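Local coordinates for aminoacyltransferase FemA (Staphylococcus aureus, PDB 1LRZ), which builds part of the pentaglycine bridge of staphylococcal peptidoglycan, adding its second and third glycines from glycyl-tRNA, at residues M1-F11 and L42-I53; V52-A60 and F70-I78. All blocks are in the same frame, centred on the assembly; numbering follows the deposited sequence.

How the interactions relate
Both interactions belong to one mixed sheet, in which strands 2-5, 39-46, 52-63 and 67-78 lie side by side in that order; interaction 1 builds its outer edge and interaction 2 joins the next strands inward. Their centres are about 12 Å apart, and they share Val52 and Ile53. Probable backbone hydrogen bonds stitch them together: Cys56 N to Val43 O at 2.8 Å and Ile45 N to Ala54 O at 2.9 Å. On the face under the N-terminal helix they also pack directly, Leu6 CD1 lying 3.6 Å from Ala55 CB. The family belongs to the acetyltransferase clan, and the mixed sheet flanked by helices is consistent with a GNAT-like domain; neither contact contains a bound substrate.

Interaction 1: residues M1-F11 and L42-I53; sequences MKFTNLTAKEF and LVGIKNNNNEVI
Leu42 gives up more surface than any other residue here, wedged under the start of helix 8-16. Its CD2 sits almost exactly over the centre of the Phe11 ring, a CH-pi contact of 3.9 Å to the centroid and 6° off the normal, while CD1 lies 3.8 Å from Ala8 CA. The carbonyl of the same residue receives Leu6 N, with Leu6 N to Leu42 O at 2.8 Å. That bond is the last rung of the antiparallel ladder between 2-5 and 42-46, which begins at the hydrogen-bonded pairs Lys2 with Lys46 and Thr4 with Gly44.

Leu6 turns back over the neighbouring strand. Its CD1 comes within 3.6 Å of Val43 O and lies above Gly44, which has no side chain to meet it; its CD2 meets Val52 CG2 tip to tip at 3.9 Å.

Lys46 runs past Leu6 in the opposite direction. With CG anti to the carbonyl carbon (chi1 -76°) and the rest of the chain extended, it carries its ammonium to the helix, where NZ forms a salt bridge with Glu10 OE2, modelled short at 2.5 Å. The other oxygen works too: Glu10 OE1 accepts Thr7 N at 3.0 Å, as part of the capping box at the helix start.

On the opposite face, the Phe3 ring leans on Val43 and reaches Glu92 of helix 83-98; at the strand's start Met1 CG packs 3.5 Å from Ile45 CG2. The side with Leu6 and Lys46 thus combines apolar packing with a charge pair, while the side with Phe3, Val43 and Ile45 is held by side-chain packing near helix 83-98. Because the Glu10 carboxylate has two partners, Lys46 NZ and Thr7 N, it would probably help hold the first helix turn to the sheet and steady Glu10 in its capping role.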
loop_
_atom_site.group_PDB
_atom_site.type_symbol
_atom_site.label_atom_id
_atom_site.label_comp_id
_atom_site.label_asym_id
_atom_site.label_seq_id
_atom_site.Cartn_x
_atom_site.Cartn_y
_atom_site.Cartn_z
ATOM N N MET A 1 -2.082 -9.136 -34.803
ATOM C CA MET A 1 -2.900 -8.824 -33.594
ATOM C C MET A 1 -4.087 -9.773 -33.441
ATOM O O MET A 1 -5.077 -9.667 -34.168
ATOM C CB MET A 1 -3.396 -7.375 -33.660
ATOM C CG MET A 1 -4.378 -6.999 -32.569
ATOM S SD MET A 1 -4.342 -5.256 -32.164
ATOM C CE MET A 1 -5.688 -4.607 -33.133
ATOM N N LYS A 2 -3.983 -10.705 -32.502
ATOM C CA LYS A 2 -5.070 -11.640 -32.260
ATOM C C LYS A 2 -5.373 -11.730 -30.770
ATOM O O LYS A 2 -4.460 -11.666 -29.940
ATOM C CB LYS A 2 -4.711 -13.030 -32.794
ATOM C CG LYS A 2 -5.787 -14.087 -32.547
ATOM C CD LYS A 2 -5.610 -15.326 -33.441
ATOM C CE LYS A 2 -4.292 -16.052 -33.167
ATOM N NZ LYS A 2 -4.060 -17.206 -34.104
ATOM N N PHE A 3 -6.656 -11.851 -30.435
ATOM C CA PHE A 3 -7.070 -11.989 -29.047
ATOM C C PHE A 3 -6.875 -13.469 -28.782
ATOM O O PHE A 3 -7.178 -14.295 -29.644
ATOM C CB PHE A 3 -8.546 -11.629 -28.872
ATOM C CG PHE A 3 -8.989 -11.525 -27.427
ATOM C CD1 PHE A 3 -8.864 -10.327 -26.728
ATOM C CD2 PHE A 3 -9.558 -12.618 -26.775
ATOM C CE1 PHE A 3 -9.306 -10.212 -25.405
ATOM C CE2 PHE A 3 -10.002 -12.517 -25.450
ATOM C CZ PHE A 3 -9.878 -11.314 -24.764
ATOM N N THR A 4 -6.357 -13.815 -27.613
ATOM C CA THR A 4 -6.142 -15.215 -27.296
ATOM C C THR A 4 -5.936 -15.438 -25.798
ATOM O O THR A 4 -5.928 -14.490 -25.015
ATOM C CB THR A 4 -4.909 -15.755 -28.061
ATOM O OG1 THR A 4 -4.760 -17.154 -27.803
ATOM C CG2 THR A 4 -3.641 -15.031 -27.618
ATOM N N ASN A 5 -5.804 -16.701 -25.405
ATOM C CA ASN A 5 -5.547 -17.040 -24.016
ATOM C C ASN A 5 -4.030 -16.982 -23.875
ATOM O O ASN A 5 -3.312 -17.211 -24.845
ATOM C CB ASN A 5 -6.059 -18.446 -23.702
ATOM C CG ASN A 5 -7.549 -18.467 -23.436
ATOM O OD1 ASN A 5 -8.008 -18.086 -22.353
ATOM N ND2 ASN A 5 -8.315 -18.890 -24.426
ATOM N N LEU A 6 -3.545 -16.672 -22.680
ATOM C CA LEU A 6 -2.112 -16.578 -22.443
ATOM C C LEU A 6 -1.691 -17.602 -21.401
ATOM O O LEU A 6 -2.491 -17.995 -20.547
ATOM C CB LEU A 6 -1.750 -15.178 -21.918
ATOM C CG LEU A 6 -2.126 -13.915 -22.702
ATOM C CD1 LEU A 6 -1.684 -12.700 -21.900
ATOM C CD2 LEU A 6 -1.454 -13.917 -24.091
ATOM N N THR A 7 -0.436 -18.033 -21.467
ATOM C CA THR A 7 0.085 -18.966 -20.474
ATOM C C THR A 7 0.430 -18.088 -19.276
ATOM O O THR A 7 0.588 -16.878 -19.421
ATOM C CB THR A 7 1.367 -19.640 -20.953
ATOM O OG1 THR A 7 2.403 -18.656 -21.064
ATOM C CG2 THR A 7 1.134 -20.304 -22.329
ATOM N N ALA A 8 0.553 -18.686 -18.099
ATOM C CA ALA A 8 0.875 -17.926 -16.900
ATOM C C ALA A 8 2.209 -17.196 -17.057
ATOM O O ALA A 8 2.368 -16.058 -16.603
ATOM C CB ALA A 8 0.917 -18.861 -15.683
ATOM N N LYS A 9 3.167 -17.856 -17.700
ATOM C CA LYS A 9 4.486 -17.272 -17.902
ATOM C C LYS A 9 4.399 -16.015 -18.769
ATOM O O LYS A 9 4.952 -14.973 -18.425
ATOM C CB LYS A 9 5.411 -18.312 -18.542
ATOM C CG LYS A 9 6.825 -17.825 -18.796
ATOM C CD LYS A 9 7.630 -18.864 -19.573
ATOM C CE LYS A 9 8.951 -18.302 -20.075
ATOM N NZ LYS A 9 9.647 -19.287 -20.954
ATOM N N GLU A 10 3.693 -16.111 -19.888
ATOM C CA GLU A 10 3.545 -14.961 -20.774
ATOM C C GLU A 10 2.847 -13.823 -20.042
ATOM O O GLU A 10 3.226 -12.672 -20.176
ATOM C CB GLU A 10 2.693 -15.308 -21.999
ATOM C CG GLU A 10 3.157 -16.502 -22.793
ATOM C CD GLU A 10 2.240 -16.776 -23.965
ATOM O OE1 GLU A 10 1.010 -16.793 -23.761
ATOM O OE2 GLU A 10 2.747 -16.973 -25.085
ATOM N N PHE A 11 1.789 -14.169 -19.314
ATOM C CA PHE A 11 0.995 -13.207 -18.571
ATOM C C PHE A 11 1.854 -12.442 -17.574
ATOM O O PHE A 11 1.889 -11.217 -17.592
ATOM C CB PHE A 11 -0.115 -13.920 -17.806
ATOM C CG PHE A 11 -0.992 -12.989 -17.025
ATOM C CD1 PHE A 11 -1.882 -12.141 -17.680
ATOM C CD2 PHE A 11 -0.940 -12.968 -15.635
ATOM C CE1 PHE A 11 -2.714 -11.284 -16.960
ATOM C CE2 PHE A 11 -1.767 -12.114 -14.900
ATOM C CZ PHE A 11 -2.657 -11.272 -15.561
ATOM N N LEU A 42 -6.961 -16.288 -18.378
ATOM C CA LEU A 42 -5.851 -15.399 -18.687
ATOM C C LEU A 42 -5.984 -15.126 -20.178
ATOM O O LEU A 42 -5.740 -16.013 -21.007
ATOM C CB LEU A 42 -4.503 -16.057 -18.386
ATOM C CG LEU A 42 -4.195 -16.395 -16.921
ATOM C CD1 LEU A 42 -2.803 -17.019 -16.842
ATOM C CD2 LEU A 42 -4.273 -15.142 -16.064
ATOM N N VAL A 43 -6.398 -13.909 -20.515
ATOM C CA VAL A 43 -6.579 -13.528 -21.906
ATOM C C VAL A 43 -5.658 -12.362 -22.256
ATOM O O VAL A 43 -5.085 -11.723 -21.367
ATOM C CB VAL A 43 -8.065 -13.141 -22.192
ATOM C CG1 VAL A 43 -8.982 -14.319 -21.862
ATOM C CG2 VAL A 43 -8.466 -11.916 -21.374
ATOM N N GLY A 44 -5.496 -12.105 -23.550
ATOM C CA GLY A 44 -4.651 -11.012 -23.976
ATOM C C GLY A 44 -4.619 -10.892 -25.486
ATOM O O GLY A 44 -5.402 -11.529 -26.193
ATOM N N ILE A 45 -3.712 -10.060 -25.976
ATOM C CA ILE A 45 -3.544 -9.860 -27.405
ATOM C C ILE A 45 -2.072 -10.045 -27.713
ATOM O O ILE A 45 -1.204 -9.622 -26.942
ATOM C CB ILE A 45 -3.949 -8.427 -27.845
ATOM C CG1 ILE A 45 -5.435 -8.186 -27.583
ATOM C CG2 ILE A 45 -3.633 -8.225 -29.329
ATOM C CD1 ILE A 45 -5.852 -6.746 -27.754
ATOM N N LYS A 46 -1.793 -10.704 -28.829
ATOM C CA LYS A 46 -0.426 -10.905 -29.271
ATOM C C LYS A 46 -0.332 -10.279 -30.645
ATOM O O LYS A 46 -1.316 -10.263 -31.387
ATOM C CB LYS A 46 -0.094 -12.382 -29.371
ATOM C CG LYS A 46 0.155 -13.068 -28.041
ATOM C CD LYS A 46 0.622 -14.483 -28.291
ATOM C CE LYS A 46 1.047 -15.159 -27.023
ATOM N NZ LYS A 46 1.786 -16.399 -27.352
ATOM N N ASN A 47 0.839 -9.749 -30.979
ATOM C CA ASN A 47 1.032 -9.145 -32.294
ATOM C C ASN A 47 1.610 -10.191 -33.254
ATOM O O ASN A 47 1.625 -11.388 -32.948
ATOM C CB ASN A 47 1.978 -7.941 -32.210
ATOM C CG ASN A 47 3.372 -8.321 -31.749
ATOM O OD1 ASN A 47 3.760 -9.489 -31.791
ATOM N ND2 ASN A 47 4.140 -7.329 -31.318
ATOM N N ASN A 48 2.094 -9.727 -34.402
ATOM C CA ASN A 48 2.664 -10.601 -35.422
ATOM C C ASN A 48 3.893 -11.370 -34.943
ATOM O O ASN A 48 4.140 -12.488 -35.393
ATOM C CB ASN A 48 3.036 -9.785 -36.665
ATOM C CG ASN A 48 1.845 -9.068 -37.272
ATOM O OD1 ASN A 48 0.815 -9.685 -37.558
ATOM N ND2 ASN A 48 1.978 -7.758 -37.477
ATOM N N ASN A 49 4.662 -10.768 -34.040
ATOM C CA ASN A 49 5.869 -11.406 -33.518
ATOM C C ASN A 49 5.590 -12.281 -32.312
ATOM O O ASN A 49 6.504 -12.610 -31.557
ATOM C CB ASN A 49 6.911 -10.361 -33.114
ATOM C CG ASN A 49 7.279 -9.439 -34.246
ATOM O OD1 ASN A 49 7.570 -9.886 -35.353
ATOM N ND2 ASN A 49 7.278 -8.133 -33.972
ATOM N N ASN A 50 4.331 -12.653 -32.124
ATOM C CA ASN A 50 3.951 -13.476 -30.980
ATOM C C ASN A 50 4.277 -12.760 -29.668
ATOM O O ASN A 50 4.477 -13.400 -28.634
ATOM C CB ASN A 50 4.668 -14.832 -31.034
ATOM C CG ASN A 50 4.331 -15.626 -32.290
ATOM O OD1 ASN A 50 3.159 -15.885 -32.580
ATOM N ND2 ASN A 50 5.364 -16.023 -33.039
ATOM N N GLU A 51 4.332 -11.431 -29.728
ATOM C CA GLU A 51 4.601 -10.621 -28.545
ATOM C C GLU A 51 3.298 -10.210 -27.849
ATOM O O GLU A 51 2.375 -9.731 -28.509
ATOM C CB GLU A 51 5.347 -9.344 -28.921
ATOM C CG GLU A 51 6.731 -9.538 -29.490
ATOM C CD GLU A 51 7.397 -8.214 -29.807
ATOM O OE1 GLU A 51 6.870 -7.482 -30.673
ATOM O OE2 GLU A 51 8.440 -7.905 -29.189
ATOM N N VAL A 52 3.211 -10.397 -26.531
ATOM C CA VAL A 52 2.004 -9.981 -25.814
ATOM C C VAL A 52 1.965 -8.450 -25.752
ATOM O O VAL A 52 2.945 -7.816 -25.344
ATOM C CB VAL A 52 1.977 -10.518 -24.365
ATOM C CG1 VAL A 52 0.762 -9.921 -23.607
ATOM C CG2 VAL A 52 1.904 -12.034 -24.374
ATOM N N ILE A 53 0.846 -7.858 -26.165
ATOM C CA ILE A 53 0.697 -6.409 -26.110
ATOM C C ILE A 53 -0.529 -5.982 -25.280
ATOM O O ILE A 53 -0.903 -4.811 -25.271
ATOM C CB ILE A 53 0.603 -5.780 -27.529
ATOM C CG1 ILE A 53 -0.580 -6.372 -28.302
ATOM C CG2 ILE A 53 1.912 -6.020 -28.284
ATOM C CD1 ILE A 53 -0.841 -5.681 -29.638
HETATM O O HOH W 1 4.915 -14.411 -25.820
#

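Interaction 2: residues V52-A60 and F70-I78; sequences VIAACLLTA and FYSNRGPVI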
loop_
_atom_site.group_PDB
_atom_site.type_symbol
_atom_site.label_atom_id
_atom_site.label_comp_id
_atom_site.label_asym_id
_atom_site.label_seq_id
_atom_site.Cartn_x
_atom_site.Cartn_y
_atom_site.Cartn_z
ATOM N N VAL A 52 3.211 -10.397 -26.531
ATOM C CA VAL A 52 2.004 -9.981 -25.814
ATOM C C VAL A 52 1.965 -8.450 -25.752
ATOM O O VAL A 52 2.945 -7.816 -25.344
ATOM C CB VAL A 52 1.977 -10.518 -24.365
ATOM C CG1 VAL A 52 0.762 -9.921 -23.607
ATOM C CG2 VAL A 52 1.904 -12.034 -24.374
ATOM N N ILE A 53 0.846 -7.858 -26.165
ATOM C CA ILE A 53 0.697 -6.409 -26.110
ATOM C C ILE A 53 -0.529 -5.982 -25.280
ATOM O O ILE A 53 -0.903 -4.811 -25.271
ATOM C CB ILE A 53 0.603 -5.780 -27.529
ATOM C CG1 ILE A 53 -0.580 -6.372 -28.302
ATOM C CG2 ILE A 53 1.912 -6.020 -28.284
ATOM C CD1 ILE A 53 -0.841 -5.681 -29.638
ATOM N N ALA A 54 -1.146 -6.936 -24.588
ATOM C CA ALA A 54 -2.303 -6.661 -23.726
ATOM C C ALA A 54 -2.628 -7.931 -22.974
ATOM O O ALA A 54 -2.478 -9.030 -23.508
ATOM C CB ALA A 54 -3.509 -6.227 -24.549
ATOM N N ALA A 55 -3.077 -7.788 -21.733
ATOM C CA ALA A 55 -3.404 -8.959 -20.930
ATOM C C ALA A 55 -4.432 -8.647 -19.854
ATOM O O ALA A 55 -4.607 -7.494 -19.450
ATOM C CB ALA A 55 -2.130 -9.505 -20.267
ATOM N N CYS A 56 -5.110 -9.684 -19.381
ATOM C CA CYS A 56 -6.065 -9.504 -18.312
ATOM C C CYS A 56 -6.409 -10.815 -17.663
ATOM O O CYS A 56 -6.665 -11.826 -18.337
ATOM C CB CYS A 56 -7.352 -8.847 -18.805
ATOM S SG CYS A 56 -8.372 -8.184 -17.449
ATOM N N LEU A 57 -6.373 -10.798 -16.340
ATOM C CA LEU A 57 -6.744 -11.957 -15.567
ATOM C C LEU A 57 -8.234 -11.727 -15.306
ATOM O O LEU A 57 -8.639 -10.650 -14.863
ATOM C CB LEU A 57 -5.948 -11.999 -14.264
ATOM C CG LEU A 57 -6.281 -13.105 -13.266
ATOM C CD1 LEU A 57 -5.151 -13.195 -12.244
ATOM C CD2 LEU A 57 -7.598 -12.807 -12.564
ATOM N N LEU A 58 -9.046 -12.723 -15.622
ATOM C CA LEU A 58 -10.490 -12.633 -15.429
ATOM C C LEU A 58 -10.927 -13.752 -14.509
ATOM O O LEU A 58 -10.355 -14.844 -14.544
ATOM C CB LEU A 58 -11.225 -12.820 -16.761
ATOM C CG LEU A 58 -10.884 -11.962 -17.987
ATOM C CD1 LEU A 58 -11.547 -12.583 -19.224
ATOM C CD2 LEU A 58 -11.359 -10.540 -17.771
ATOM N N THR A 59 -11.921 -13.476 -13.672
ATOM C CA THR A 59 -12.472 -14.501 -12.804
ATOM C C THR A 59 -13.962 -14.548 -13.117
ATOM O O THR A 59 -14.570 -13.536 -13.469
ATOM C CB THR A 59 -12.266 -14.205 -11.297
ATOM O OG1 THR A 59 -12.648 -12.854 -11.012
ATOM C CG2 THR A 59 -10.807 -14.462 -10.894
ATOM N N ALA A 60 -14.544 -15.732 -13.007
ATOM C CA ALA A 60 -15.958 -15.903 -13.300
ATOM C C ALA A 60 -16.625 -16.664 -12.173
ATOM O O ALA A 60 -16.047 -17.590 -11.608
ATOM C CB ALA A 60 -16.126 -16.651 -14.618
ATOM N N PHE A 70 -18.551 -12.185 -14.983
ATOM C CA PHE A 70 -17.124 -12.037 -15.287
ATOM C C PHE A 70 -16.601 -10.703 -14.726
ATOM O O PHE A 70 -17.234 -9.653 -14.896
ATOM C CB PHE A 70 -16.878 -12.099 -16.804
ATOM C CG PHE A 70 -16.613 -13.493 -17.324
ATOM C CD1 PHE A 70 -17.661 -14.383 -17.543
ATOM C CD2 PHE A 70 -15.308 -13.912 -17.600
ATOM C CE1 PHE A 70 -17.413 -15.680 -18.033
ATOM C CE2 PHE A 70 -15.050 -15.197 -18.085
ATOM C CZ PHE A 70 -16.107 -16.084 -18.306
ATOM N N TYR A 71 -15.442 -10.762 -14.066
ATOM C CA TYR A 71 -14.801 -9.595 -13.446
ATOM C C TYR A 71 -13.345 -9.457 -13.942
ATOM O O TYR A 71 -12.600 -10.444 -13.957
ATOM C CB TYR A 71 -14.850 -9.760 -11.913
ATOM C CG TYR A 71 -14.120 -8.680 -11.133
ATOM C CD1 TYR A 71 -14.386 -7.328 -11.358
ATOM C CD2 TYR A 71 -13.152 -9.015 -10.177
ATOM C CE1 TYR A 71 -13.700 -6.333 -10.660
ATOM C CE2 TYR A 71 -12.462 -8.029 -9.472
ATOM C CZ TYR A 71 -12.737 -6.693 -9.720
ATOM O OH TYR A 71 -12.034 -5.716 -9.057
ATOM N N SER A 72 -12.941 -8.247 -14.350
ATOM C CA SER A 72 -11.583 -8.028 -14.870
ATOM C C SER A 72 -10.460 -7.834 -13.843
ATOM O O SER A 72 -9.306 -7.613 -14.217
ATOM C CB SER A 72 -11.568 -6.843 -15.843
ATOM O OG SER A 72 -11.784 -5.619 -15.158
ATOM N N ASN A 73 -10.790 -7.880 -12.556
ATOM C CA ASN A 73 -9.776 -7.758 -11.514
ATOM C C ASN A 73 -8.771 -6.604 -11.668
ATOM O O ASN A 73 -7.561 -6.830 -11.620
ATOM C CB ASN A 73 -8.994 -9.077 -11.408
ATOM C CG ASN A 73 -9.886 -10.262 -11.042
ATOM O OD1 ASN A 73 -10.632 -10.784 -11.882
ATOM N ND2 ASN A 73 -9.820 -10.688 -9.786
ATOM N N ARG A 74 -9.265 -5.380 -11.833
ATOM C CA ARG A 74 -8.404 -4.198 -11.989
ATOM C C ARG A 74 -7.632 -4.168 -13.304
ATOM O O ARG A 74 -6.739 -3.334 -13.496
ATOM C CB ARG A 74 -7.410 -4.093 -10.821
ATOM C CG ARG A 74 -7.936 -3.339 -9.608
ATOM C CD ARG A 74 -8.425 -1.980 -10.026
ATOM N NE ARG A 74 -8.633 -1.043 -8.927
ATOM C CZ ARG A 74 -9.219 0.136 -9.094
ATOM N NH1 ARG A 74 -9.380 0.966 -8.072
ATOM N NH2 ARG A 74 -9.669 0.464 -10.298
ATOM N N GLY A 75 -7.968 -5.084 -14.203
ATOM C CA GLY A 75 -7.305 -5.125 -15.494
ATOM C C GLY A 75 -8.249 -4.529 -16.518
ATOM O O GLY A 75 -9.311 -4.047 -16.144
ATOM N N PRO A 76 -7.922 -4.579 -17.815
ATOM C CA PRO A 76 -6.709 -5.158 -18.400
ATOM C C PRO A 76 -5.466 -4.276 -18.336
ATOM O O PRO A 76 -5.542 -3.078 -18.065
ATOM C CB PRO A 76 -7.123 -5.414 -19.844
ATOM C CG PRO A 76 -8.029 -4.263 -20.124
ATOM C CD PRO A 76 -8.872 -4.176 -18.869
ATOM N N VAL A 77 -4.320 -4.894 -18.588
ATOM C CA VAL A 77 -3.051 -4.180 -18.631
ATOM C C VAL A 77 -2.838 -4.028 -20.135
ATOM O O VAL A 77 -2.764 -5.019 -20.863
ATOM C CB VAL A 77 -1.929 -5.013 -18.001
ATOM C CG1 VAL A 77 -0.630 -4.222 -18.007
ATOM C CG2 VAL A 77 -2.325 -5.397 -16.560
ATOM N N ILE A 78 -2.774 -2.785 -20.598
ATOM C CA ILE A 78 -2.638 -2.513 -22.017
ATOM C C ILE A 78 -2.198 -1.057 -22.176
ATOM O O ILE A 78 -2.347 -0.252 -21.248
ATOM C CB ILE A 78 -4.018 -2.752 -22.696
ATOM C CG1 ILE A 78 -3.953 -2.530 -24.208
ATOM C CG2 ILE A 78 -5.053 -1.825 -22.088
ATOM C CD1 ILE A 78 -5.255 -2.913 -24.901
#
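Backbone hydrogen bonds join Ala55 to Val77 and Thr59 to Tyr71, in two short antiparallel ladders rather than one. Each pair exchanges two N-H...O bonds, Val77 N to Ala55 O at 2.8 Å being representative of the first. In the second, Tyr71 N meets Thr59 O at 3.0 Å, and Thr59 N returns the bond to Tyr71 O. Between the ladders the register slips by two residues, because 72-75 swings out in a type I' turn while strand 52-60 runs straight on. Ser72 OG, donating to Gly75 O at 3.1 Å, ties the two ends of the turn, and the peptide before Pro76, where the chain rejoins the strand, is cis.

Apolar packing fills in around these bonds. Ala60 CB stands over the centre of the Phe70 ring, a CH-pi contact 3.7 Å from the centroid and 10° off the normal. At the far end Ala54 CB packs on Ile78 CG1 at 3.7 Å, and midway Cys56 CB rests against Pro76 CB.

Sulfur and ring contacts sit at the turn. Cys56 swings SG anti to its own nitrogen (chi1 -164°), into the mouth of the turn, 3.4 Å from Ser72 O. Within segment 70-78 itself, the backbone nitrogen of Asn73 lies over the face of the Tyr71 ring, whose hydroxyl is hydrogen-bonded to Asp108.

The hairpin is sandwiched between helices. Ala55 and Leu57 meet Phe11 of helix 8-16, and Leu57 also touches His29 and Tyr30 of helix 27-35; from the other face, helix 83-98 presses Leu85 on Ile78, Phe89 and Phe90 on Pro76, and Leu93 on Leu58, while strand 39-46 borders 52-63 along its other edge.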